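Local coordinates for protein ribosomal RNA small subunit methyltransferase E (Thermotoga maritima, PDB 1Z85) that probably methylates the N3 position of uridine 1498 in 16S ribosomal RNA, using S-adenosyl-L-methionine as the methyl donor, at residues 53-58 with 74-79; 44-49 with 58-63; 105-110 with 142-147. All coordinates share one frame; numbering follows the deposited sequence.

Two of the three contacts lie in one sheet and the third belongs to the SPOUT methyltransferase domain. Interactions 1 and 2 share Thr58 and the strand 55-64, which pairs with 69-78 along one edge and 46-50 along the other, in the PUA-like domain; their centres lie about 13 Å apart. Interaction 3 sits about 16 Å from interaction 1 and about 23 Å from interaction 2, centre to centre. Tyr145 bridges the domains: its O lies 2.8 Å from Gly54 N, and its OH 2.8 Å from Glu48 OE2. That carboxylate oxygen is also 2.6 Å from Ser56 OG, so one acceptor ties all three contacts together.

Interaction 1 (53-58 with 74-79); sequences NGFSYT and VKVEEK
A beta hairpin of the PUA-like domain brings strand 55-64 against strand 69-78, and residues 53-58 and 74-79 form its open end. The strands run antiparallel, with Ser56 and Glu77 a hydrogen-bonded pair: Ser56 N reaches Glu77 O at 2.8 Å, and Glu77 N returns to Ser56 O. Beyond the last bridge, Lys79 N donates to Gly54 O over 2.6 Å, nearly in line with the carbonyl, which prolongs the ladder into the loop.

Phe55, Tyr57, Val76 and Glu78 share one face. Val76 divides its methyls between the two rings: CG1 lies 3.8 Å from Phe55 CD2, while CG2, anti to its own carbonyl carbon, runs alongside the Tyr57 ring, 3.6 Å from CD2. The Phe55 ring also reaches Glu78, its CE2 3.6 Å from Glu78 CB, and the ring and carboxylate planes are only 12° apart.

On the face of Ser56, Thr58, Lys75 and Glu77, a water joins the strands. It lies 2.9 Å from Thr58 OG1 and 3.0 Å from Glu77 OE1, to which it probably donates. Lys79 NZ forms a weak salt bridge with Glu77 OE2, whereas Ser56 OG turns to Glu48 on the next strand. Thr58 O accepts hydrogen bonds from both Lys75 N and Val74 N, the latter at 2.7 Å, the signature of a classic beta bulge.

Interaction 2 (44-49 with 58-63); sequences GDVIEA and TCILKS
Antiparallel strand pairing joins residues 44-49 to 58-63 in the hairpin formed by strands 46-50 and 55-64 of the PUA-like domain. Ile47 and Cys59 are its hydrogen-bonded pair, with Ile47 N 2.7 Å from Cys59 O and Cys59 N 2.8 Å from Ile47 O. The pairing extends past the start of the strand: Leu61 N meets Asp45 O at 3.0 Å in an almost straight bond, 178° at the hydrogen, and Gly44 N donates to Leu61 O. The short strand axes nevertheless depart well from antiparallel, at 126°, consistent with a strongly twisted or coiled pair.

Val46 holds its two methyls over different neighbours. CG1, placed anti to the backbone N (chi1 166°), comes within 3.8 Å of Thr58 CG2, while CG2 reaches Ile60 CG1 at 4.1 Å. The other branch of Ile60, CG2, rests 3.5 Å from Gly44 O.

On the other face of the sheet, Ile47 CG1 approaches Cys59 CB at 4.1 Å, and Ile47 CD1 lies near Leu61 CD1. This face is buried: Ile47 and Cys59 both pack on Ala71 of strand 69-78, Ile47 also meets Phe17 of strand 16-22 and Phe28 of strand 25-28, and Cys59 touches Val26 of strand 25-28.

Interaction 3 (105-110 with 142-147); sequences KCVELG and CKRYLF
Val107 O takes a 2.8 Å hydrogen bond from Arg144 NH1 and, more weakly, one from Gly110 N at 3.4 Å. It belongs to the Schellman motif that ends helix 96-108 in the SPOUT methyltransferase domain, with Gly110 as its positive-phi residue and a further bond from Val111 N to Cys106 O. The arginine therefore attaches the loop after helix 128-142 to a carbonyl at the end of another helix.

NH1 comes to Val107 O well off the carbonyl direction, with a C=O...N angle of 113°, while the oxygen lies close to the guanidinium plane. Arg144 spans the gap as an extended chain from CG to NE, CG being anti to the backbone N (chi1 176°), and its CD passes 4.1 Å from Val107 CG1. NH1 is also 3.6 Å from Gly110 CA.

Two more carbonyls help fix the rotation of the guanidinium. NE donates to Leu146 O at 3.1 Å, within its own loop, with the oxygen tilted 30° from the plane, and NH2 bonds to Val111 O just beyond the helix end. The group thus links three backbone sites, two at or just beyond the helix end and one in the loop that carries it.

Glu108 makes the second crossing point, through its aliphatic part. Its carboxylate is engaged away from this loop: OE1 pairs with Lys105 NZ in a salt bridge whose hydrogen bond is weak, and OE2 accepts hydrogen bonds from Thr218 OG1 and Arg215 N of the second subunit, so the same helix end takes part in the dimer interface. Val107 meanwhile packs on Ala138 and Ala139 of helix 128-142. At that helix's last turn, Cys142 SG rests 3.9 Å from Glu108 CG.

Interaction 1 (53-58 with 74-79)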
loop_
_atom_site.group_PDB
_atom_site.type_symbol
_atom_site.label_atom_id
_atom_site.label_comp_id
_atom_site.label_asym_id
_atom_site.label_seq_id
_atom_site.Cartn_x
_atom_site.Cartn_y
_atom_site.Cartn_z
ATOM N N ASN B 53 21.233 0.128 -16.067
ATOM C CA ASN B 53 21.228 -1.121 -16.851
ATOM C C ASN B 53 21.880 -2.269 -16.110
ATOM O O ASN B 53 22.357 -3.218 -16.715
ATOM C CB ASN B 53 21.887 -0.932 -18.208
ATOM C CG ASN B 53 21.417 0.317 -18.900
ATOM O OD1 ASN B 53 22.237 1.132 -19.330
ATOM N ND2 ASN B 53 20.086 0.499 -18.991
ATOM N N GLY B 54 21.861 -2.201 -14.790
ATOM C CA GLY B 54 22.339 -3.309 -13.961
ATOM C C GLY B 54 23.725 -3.140 -13.378
ATOM O O GLY B 54 24.187 -3.991 -12.581
ATOM N N PHE B 55 24.405 -2.055 -13.734
ATOM C CA PHE B 55 25.757 -1.896 -13.248
ATOM C C PHE B 55 25.854 -0.919 -12.109
ATOM O O PHE B 55 25.061 0.041 -11.995
ATOM C CB PHE B 55 26.715 -1.549 -14.389
ATOM C CG PHE B 55 26.861 -2.664 -15.386
ATOM C CD1 PHE B 55 25.927 -2.816 -16.411
ATOM C CD2 PHE B 55 27.885 -3.574 -15.274
ATOM C CE1 PHE B 55 26.024 -3.842 -17.324
ATOM C CE2 PHE B 55 27.999 -4.609 -16.195
ATOM C CZ PHE B 55 27.048 -4.742 -17.225
ATOM N N SER B 56 26.816 -1.224 -11.243
ATOM C CA SER B 56 27.191 -0.367 -10.135
ATOM C C SER B 56 28.611 0.176 -10.386
ATOM O O SER B 56 29.507 -0.573 -10.800
ATOM C CB SER B 56 27.122 -1.163 -8.820
ATOM O OG SER B 56 27.615 -0.411 -7.730
ATOM N N TYR B 57 28.807 1.470 -10.134
ATOM C CA TYR B 57 30.121 2.093 -10.256
ATOM C C TYR B 57 30.534 2.751 -8.933
ATOM O O TYR B 57 29.800 3.550 -8.349
ATOM C CB TYR B 57 30.145 3.125 -11.394
ATOM C CG TYR B 57 29.645 2.577 -12.714
ATOM C CD1 TYR B 57 28.275 2.568 -13.016
ATOM C CD2 TYR B 57 30.525 2.039 -13.650
ATOM C CE1 TYR B 57 27.808 2.044 -14.222
ATOM C CE2 TYR B 57 30.064 1.521 -14.873
ATOM C CZ TYR B 57 28.714 1.523 -15.147
ATOM O OH TYR B 57 28.255 1.019 -16.335
ATOM N N THR B 58 31.704 2.382 -8.447
ATOM C CA THR B 58 32.298 3.050 -7.315
ATOM C C THR B 58 33.247 4.056 -7.921
ATOM O O THR B 58 34.092 3.697 -8.746
ATOM C CB THR B 58 33.019 2.054 -6.432
ATOM O OG1 THR B 58 32.087 1.029 -6.046
ATOM C CG2 THR B 58 33.615 2.736 -5.188
ATOM N N VAL B 74 36.355 3.728 -10.261
ATOM C CA VAL B 74 37.371 2.854 -9.649
ATOM C C VAL B 74 36.971 1.405 -9.893
ATOM O O VAL B 74 37.775 0.610 -10.350
ATOM C CB VAL B 74 37.451 3.048 -8.100
ATOM C CG1 VAL B 74 38.441 2.058 -7.453
ATOM C CG2 VAL B 74 37.802 4.476 -7.744
ATOM N N LYS B 75 35.713 1.076 -9.589
ATOM C CA LYS B 75 35.260 -0.313 -9.616
ATOM C C LYS B 75 33.898 -0.379 -10.280
ATOM O O LYS B 75 33.074 0.541 -10.143
ATOM C CB LYS B 75 35.229 -0.889 -8.186
ATOM C CG LYS B 75 35.088 -2.421 -8.088
ATOM C CD LYS B 75 35.115 -2.908 -6.633
ATOM C CE LYS B 75 34.587 -4.353 -6.477
ATOM N NZ LYS B 75 35.661 -5.379 -6.570
ATOM N N VAL B 76 33.686 -1.440 -11.050
ATOM C CA VAL B 76 32.379 -1.751 -11.638
ATOM C C VAL B 76 31.981 -3.130 -11.152
ATOM O O VAL B 76 32.822 -4.054 -11.113
ATOM C CB VAL B 76 32.427 -1.813 -13.180
ATOM C CG1 VAL B 76 31.014 -2.058 -13.764
ATOM C CG2 VAL B 76 33.057 -0.547 -13.754
ATOM N N GLU B 77 30.724 -3.273 -10.764
ATOM C CA GLU B 77 30.134 -4.586 -10.542
ATOM C C GLU B 77 28.817 -4.629 -11.299
ATOM O O GLU B 77 28.003 -3.714 -11.168
ATOM C CB GLU B 77 29.840 -4.836 -9.055
ATOM C CG GLU B 77 31.020 -4.707 -8.105
ATOM C CD GLU B 77 30.573 -4.317 -6.693
ATOM O OE1 GLU B 77 30.385 -3.096 -6.454
ATOM O OE2 GLU B 77 30.413 -5.232 -5.835
ATOM N N GLU B 78 28.631 -5.675 -12.099
ATOM C CA GLU B 78 27.323 -6.040 -12.629
ATOM C C GLU B 78 26.466 -6.534 -11.461
ATOM O O GLU B 78 26.802 -7.528 -10.799
ATOM C CB GLU B 78 27.456 -7.141 -13.667
ATOM C CG GLU B 78 26.144 -7.541 -14.328
ATOM C CD GLU B 78 26.332 -8.623 -15.378
ATOM O OE1 GLU B 78 27.168 -9.533 -15.153
ATOM O OE2 GLU B 78 25.639 -8.555 -16.422
ATOM N N LYS B 79 25.367 -5.831 -11.204
ATOM C CA LYS B 79 24.535 -6.085 -10.033
ATOM C C LYS B 79 23.242 -6.836 -10.381
ATOM O O LYS B 79 22.738 -7.572 -9.563
ATOM C CB LYS B 79 24.222 -4.751 -9.330
ATOM C CG LYS B 79 24.462 -4.738 -7.809
ATOM C CD LYS B 79 25.893 -4.394 -7.412
ATOM C CE LYS B 79 26.050 -4.524 -5.904
ATOM N NZ LYS B 79 27.390 -4.106 -5.398
HETATM O O HOH W 1 31.279 -0.816 -8.102
#

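Interaction 2 (44-49 with 58-63)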
loop_
_atom_site.group_PDB
_atom_site.type_symbol
_atom_site.label_atom_id
_atom_site.label_comp_id
_atom_site.label_asym_id
_atom_site.label_seq_id
_atom_site.Cartn_x
_atom_site.Cartn_y
_atom_site.Cartn_z
ATOM N N GLY B 44 36.540 14.733 -4.141
ATOM C CA GLY B 44 37.395 13.850 -3.354
ATOM C C GLY B 44 36.601 12.684 -2.798
ATOM O O GLY B 44 37.145 11.606 -2.608
ATOM N N ASP B 45 35.306 12.906 -2.552
ATOM C CA ASP B 45 34.434 11.898 -1.932
ATOM C C ASP B 45 34.211 10.676 -2.840
ATOM O O ASP B 45 33.982 10.825 -4.035
ATOM C CB ASP B 45 33.071 12.516 -1.581
ATOM C CG ASP B 45 33.149 13.544 -0.464
ATOM O OD1 ASP B 45 34.262 13.794 0.079
ATOM O OD2 ASP B 45 32.080 14.098 -0.121
ATOM N N VAL B 46 34.279 9.477 -2.262
ATOM C CA VAL B 46 33.950 8.247 -2.981
ATOM C C VAL B 46 32.433 7.993 -2.957
ATOM O O VAL B 46 31.788 8.041 -1.909
ATOM C CB VAL B 46 34.682 7.030 -2.395
ATOM C CG1 VAL B 46 34.071 5.711 -2.915
ATOM C CG2 VAL B 46 36.172 7.106 -2.729
ATOM N N ILE B 47 31.869 7.698 -4.115
ATOM C CA ILE B 47 30.407 7.545 -4.253
ATOM C C ILE B 47 30.066 6.340 -5.100
ATOM O O ILE B 47 30.930 5.806 -5.795
ATOM C CB ILE B 47 29.777 8.782 -4.919
ATOM C CG1 ILE B 47 30.342 8.974 -6.336
ATOM C CG2 ILE B 47 29.992 10.042 -4.037
ATOM C CD1 ILE B 47 29.797 10.173 -7.032
ATOM N N GLU B 48 28.794 5.942 -5.049
ATOM C CA GLU B 48 28.285 4.862 -5.838
ATOM C C GLU B 48 27.197 5.387 -6.775
ATOM O O GLU B 48 26.265 6.084 -6.334
ATOM C CB GLU B 48 27.700 3.776 -4.948
ATOM C CG GLU B 48 27.414 2.489 -5.736
ATOM C CD GLU B 48 26.577 1.445 -4.995
ATOM O OE1 GLU B 48 26.228 1.631 -3.806
ATOM O OE2 GLU B 48 26.270 0.419 -5.633
ATOM N N ALA B 49 27.333 5.052 -8.058
ATOM C CA ALA B 49 26.312 5.333 -9.064
ATOM C C ALA B 49 25.878 4.065 -9.758
ATOM O O ALA B 49 26.568 3.051 -9.678
ATOM C CB ALA B 49 26.826 6.330 -10.092
ATOM N N THR B 58 31.704 2.382 -8.447
ATOM C CA THR B 58 32.298 3.050 -7.315
ATOM C C THR B 58 33.247 4.056 -7.921
ATOM O O THR B 58 34.092 3.697 -8.746
ATOM C CB THR B 58 33.019 2.054 -6.432
ATOM O OG1 THR B 58 32.087 1.029 -6.046
ATOM C CG2 THR B 58 33.615 2.736 -5.188
ATOM N N CYS B 59 33.057 5.318 -7.544
ATOM C CA CYS B 59 33.724 6.447 -8.192
ATOM C C CYS B 59 34.271 7.470 -7.186
ATOM O O CYS B 59 33.827 7.544 -6.035
ATOM C CB CYS B 59 32.765 7.178 -9.153
ATOM S SG CYS B 59 31.730 6.141 -10.208
ATOM N N ILE B 60 35.251 8.243 -7.642
ATOM C CA ILE B 60 35.738 9.406 -6.912
ATOM C C ILE B 60 35.228 10.670 -7.613
ATOM O O ILE B 60 35.500 10.891 -8.792
ATOM C CB ILE B 60 37.275 9.427 -6.827
ATOM C CG1 ILE B 60 37.796 8.057 -6.363
ATOM C CG2 ILE B 60 37.723 10.574 -5.901
ATOM C CD1 ILE B 60 39.257 8.039 -5.896
ATOM N N LEU B 61 34.483 11.489 -6.879
ATOM C CA LEU B 61 33.915 12.731 -7.416
ATOM C C LEU B 61 35.046 13.685 -7.787
ATOM O O LEU B 61 35.968 13.884 -6.985
ATOM C CB LEU B 61 32.963 13.373 -6.386
ATOM C CG LEU B 61 32.076 14.566 -6.781
ATOM C CD1 LEU B 61 31.219 14.249 -8.004
ATOM C CD2 LEU B 61 31.166 15.006 -5.620
ATOM N N LYS B 62 35.002 14.232 -9.007
ATOM C CA LYS B 62 36.010 15.212 -9.463
ATOM C C LYS B 62 35.395 16.607 -9.495
ATOM O O LYS B 62 35.904 17.524 -8.855
ATOM C CB LYS B 62 36.549 14.886 -10.866
ATOM C CG LYS B 62 37.135 13.483 -11.066
ATOM C CD LYS B 62 37.459 13.202 -12.559
ATOM C CE LYS B 62 36.268 13.513 -13.505
ATOM N NZ LYS B 62 36.285 12.762 -14.803
ATOM N N SER B 63 34.311 16.745 -10.262
ATOM C CA SER B 63 33.614 18.013 -10.451
ATOM C C SER B 63 32.217 17.905 -9.871
ATOM O O SER B 63 31.534 16.909 -10.064
ATOM C CB SER B 63 33.506 18.374 -11.947
ATOM O OG SER B 63 32.171 18.770 -12.316
#

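Interaction 3 (105-110 with 142-147)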
loop_
_atom_site.group_PDB
_atom_site.type_symbol
_atom_site.label_atom_id
_atom_site.label_comp_id
_atom_site.label_asym_id
_atom_site.label_seq_id
_atom_site.Cartn_x
_atom_site.Cartn_y
_atom_site.Cartn_z
ATOM N N LYS B 105 5.375 2.076 -7.606
ATOM C CA LYS B 105 5.083 0.686 -7.193
ATOM C C LYS B 105 5.583 -0.321 -8.143
ATOM O O LYS B 105 6.055 -1.372 -7.732
ATOM C CB LYS B 105 3.584 0.506 -6.988
ATOM C CG LYS B 105 3.101 0.873 -5.563
ATOM C CD LYS B 105 3.820 2.092 -5.007
ATOM C CE LYS B 105 4.131 1.975 -3.562
ATOM N NZ LYS B 105 5.120 3.033 -3.107
ATOM N N CYS B 106 5.494 -0.042 -9.430
ATOM C CA CYS B 106 6.124 -0.923 -10.424
ATOM C C CYS B 106 7.638 -1.089 -10.253
ATOM O O CYS B 106 8.177 -2.183 -10.406
ATOM C CB CYS B 106 5.871 -0.396 -11.829
ATOM S SG CYS B 106 4.224 -0.706 -12.463
ATOM N N VAL B 107 8.349 -0.006 -9.965
ATOM C CA VAL B 107 9.793 -0.115 -9.632
ATOM C C VAL B 107 9.968 -0.967 -8.416
ATOM O O VAL B 107 10.762 -1.899 -8.385
ATOM C CB VAL B 107 10.432 1.285 -9.333
ATOM C CG1 VAL B 107 11.889 1.176 -8.967
ATOM C CG2 VAL B 107 10.254 2.232 -10.508
ATOM N N GLU B 108 9.223 -0.627 -7.389
ATOM C CA GLU B 108 9.319 -1.282 -6.123
ATOM C C GLU B 108 9.091 -2.779 -6.130
ATOM O O GLU B 108 9.758 -3.507 -5.422
ATOM C CB GLU B 108 8.290 -0.667 -5.168
ATOM C CG GLU B 108 8.785 -0.582 -3.826
ATOM C CD GLU B 108 7.740 -0.153 -2.823
ATOM O OE1 GLU B 108 6.881 0.685 -3.157
ATOM O OE2 GLU B 108 7.829 -0.672 -1.694
ATOM N N LEU B 109 8.105 -3.207 -6.896
ATOM C CA LEU B 109 7.625 -4.582 -6.941
ATOM C C LEU B 109 8.253 -5.426 -8.035
ATOM O O LEU B 109 7.718 -6.491 -8.406
ATOM C CB LEU B 109 6.086 -4.604 -7.126
ATOM C CG LEU B 109 5.329 -3.942 -5.954
ATOM C CD1 LEU B 109 3.858 -3.779 -6.235
ATOM C CD2 LEU B 109 5.541 -4.744 -4.682
ATOM N N GLY B 110 9.362 -4.971 -8.575
ATOM C CA GLY B 110 10.100 -5.782 -9.523
ATOM C C GLY B 110 9.520 -5.941 -10.920
ATOM O O GLY B 110 9.920 -6.832 -11.672
ATOM N N CYS B 142 15.186 2.372 -4.005
ATOM C CA CYS B 142 15.047 0.916 -3.784
ATOM C C CYS B 142 16.313 0.142 -4.077
ATOM O O CYS B 142 16.328 -1.084 -3.919
ATOM C CB CYS B 142 13.907 0.337 -4.637
ATOM S SG CYS B 142 12.384 0.817 -3.964
ATOM N N LYS B 143 17.346 0.873 -4.522
ATOM C CA LYS B 143 18.624 0.330 -4.952
ATOM C C LYS B 143 18.412 -0.725 -6.018
ATOM O O LYS B 143 18.876 -1.864 -5.928
ATOM C CB LYS B 143 19.418 -0.192 -3.757
ATOM C CG LYS B 143 19.516 0.793 -2.580
ATOM C CD LYS B 143 20.442 1.987 -2.830
ATOM C CE LYS B 143 21.073 2.568 -1.487
ATOM N NZ LYS B 143 20.499 3.917 -1.050
ATOM N N ARG B 144 17.689 -0.316 -7.050
ATOM C CA ARG B 144 17.393 -1.179 -8.175
ATOM C C ARG B 144 18.250 -0.760 -9.370
ATOM O O ARG B 144 18.019 0.291 -9.957
ATOM C CB ARG B 144 15.905 -1.119 -8.445
ATOM C CG ARG B 144 15.525 -1.881 -9.633
ATOM C CD ARG B 144 14.087 -2.251 -9.644
ATOM N NE ARG B 144 13.870 -2.906 -10.930
ATOM C CZ ARG B 144 12.698 -3.130 -11.509
ATOM N NH1 ARG B 144 11.542 -2.761 -10.939
ATOM N NH2 ARG B 144 12.705 -3.739 -12.681
ATOM N N TYR B 145 19.236 -1.599 -9.723
ATOM C CA TYR B 145 20.294 -1.256 -10.658
ATOM C C TYR B 145 19.867 -1.361 -12.113
ATOM O O TYR B 145 20.432 -0.669 -12.987
ATOM C CB TYR B 145 21.540 -2.124 -10.402
ATOM C CG TYR B 145 22.153 -1.810 -9.073
ATOM C CD1 TYR B 145 21.686 -2.412 -7.913
ATOM C CD2 TYR B 145 23.175 -0.886 -8.964
ATOM C CE1 TYR B 145 22.244 -2.117 -6.666
ATOM C CE2 TYR B 145 23.742 -0.581 -7.729
ATOM C CZ TYR B 145 23.267 -1.198 -6.588
ATOM O OH TYR B 145 23.797 -0.886 -5.368
ATOM N N LEU B 146 18.895 -2.234 -12.371
ATOM C CA LEU B 146 18.338 -2.392 -13.707
ATOM C C LEU B 146 16.937 -1.819 -13.663
ATOM O O LEU B 146 16.065 -2.374 -13.037
ATOM C CB LEU B 146 18.346 -3.872 -14.144
ATOM C CG LEU B 146 17.685 -4.161 -15.510
ATOM C CD1 LEU B 146 18.421 -3.530 -16.702
ATOM C CD2 LEU B 146 17.535 -5.643 -15.764
ATOM N N PHE B 147 16.736 -0.677 -14.308
ATOM C CA PHE B 147 15.478 0.076 -14.178
ATOM C C PHE B 147 14.461 -0.611 -15.092
ATOM O O PHE B 147 14.872 -1.131 -16.131
ATOM C CB PHE B 147 15.686 1.545 -14.655
ATOM C CG PHE B 147 16.564 2.418 -13.747
ATOM C CD1 PHE B 147 17.154 1.934 -12.594
ATOM C CD2 PHE B 147 16.810 3.731 -14.090
ATOM C CE1 PHE B 147 17.973 2.743 -11.798
ATOM C CE2 PHE B 147 17.626 4.562 -13.288
ATOM C CZ PHE B 147 18.188 4.069 -12.152
#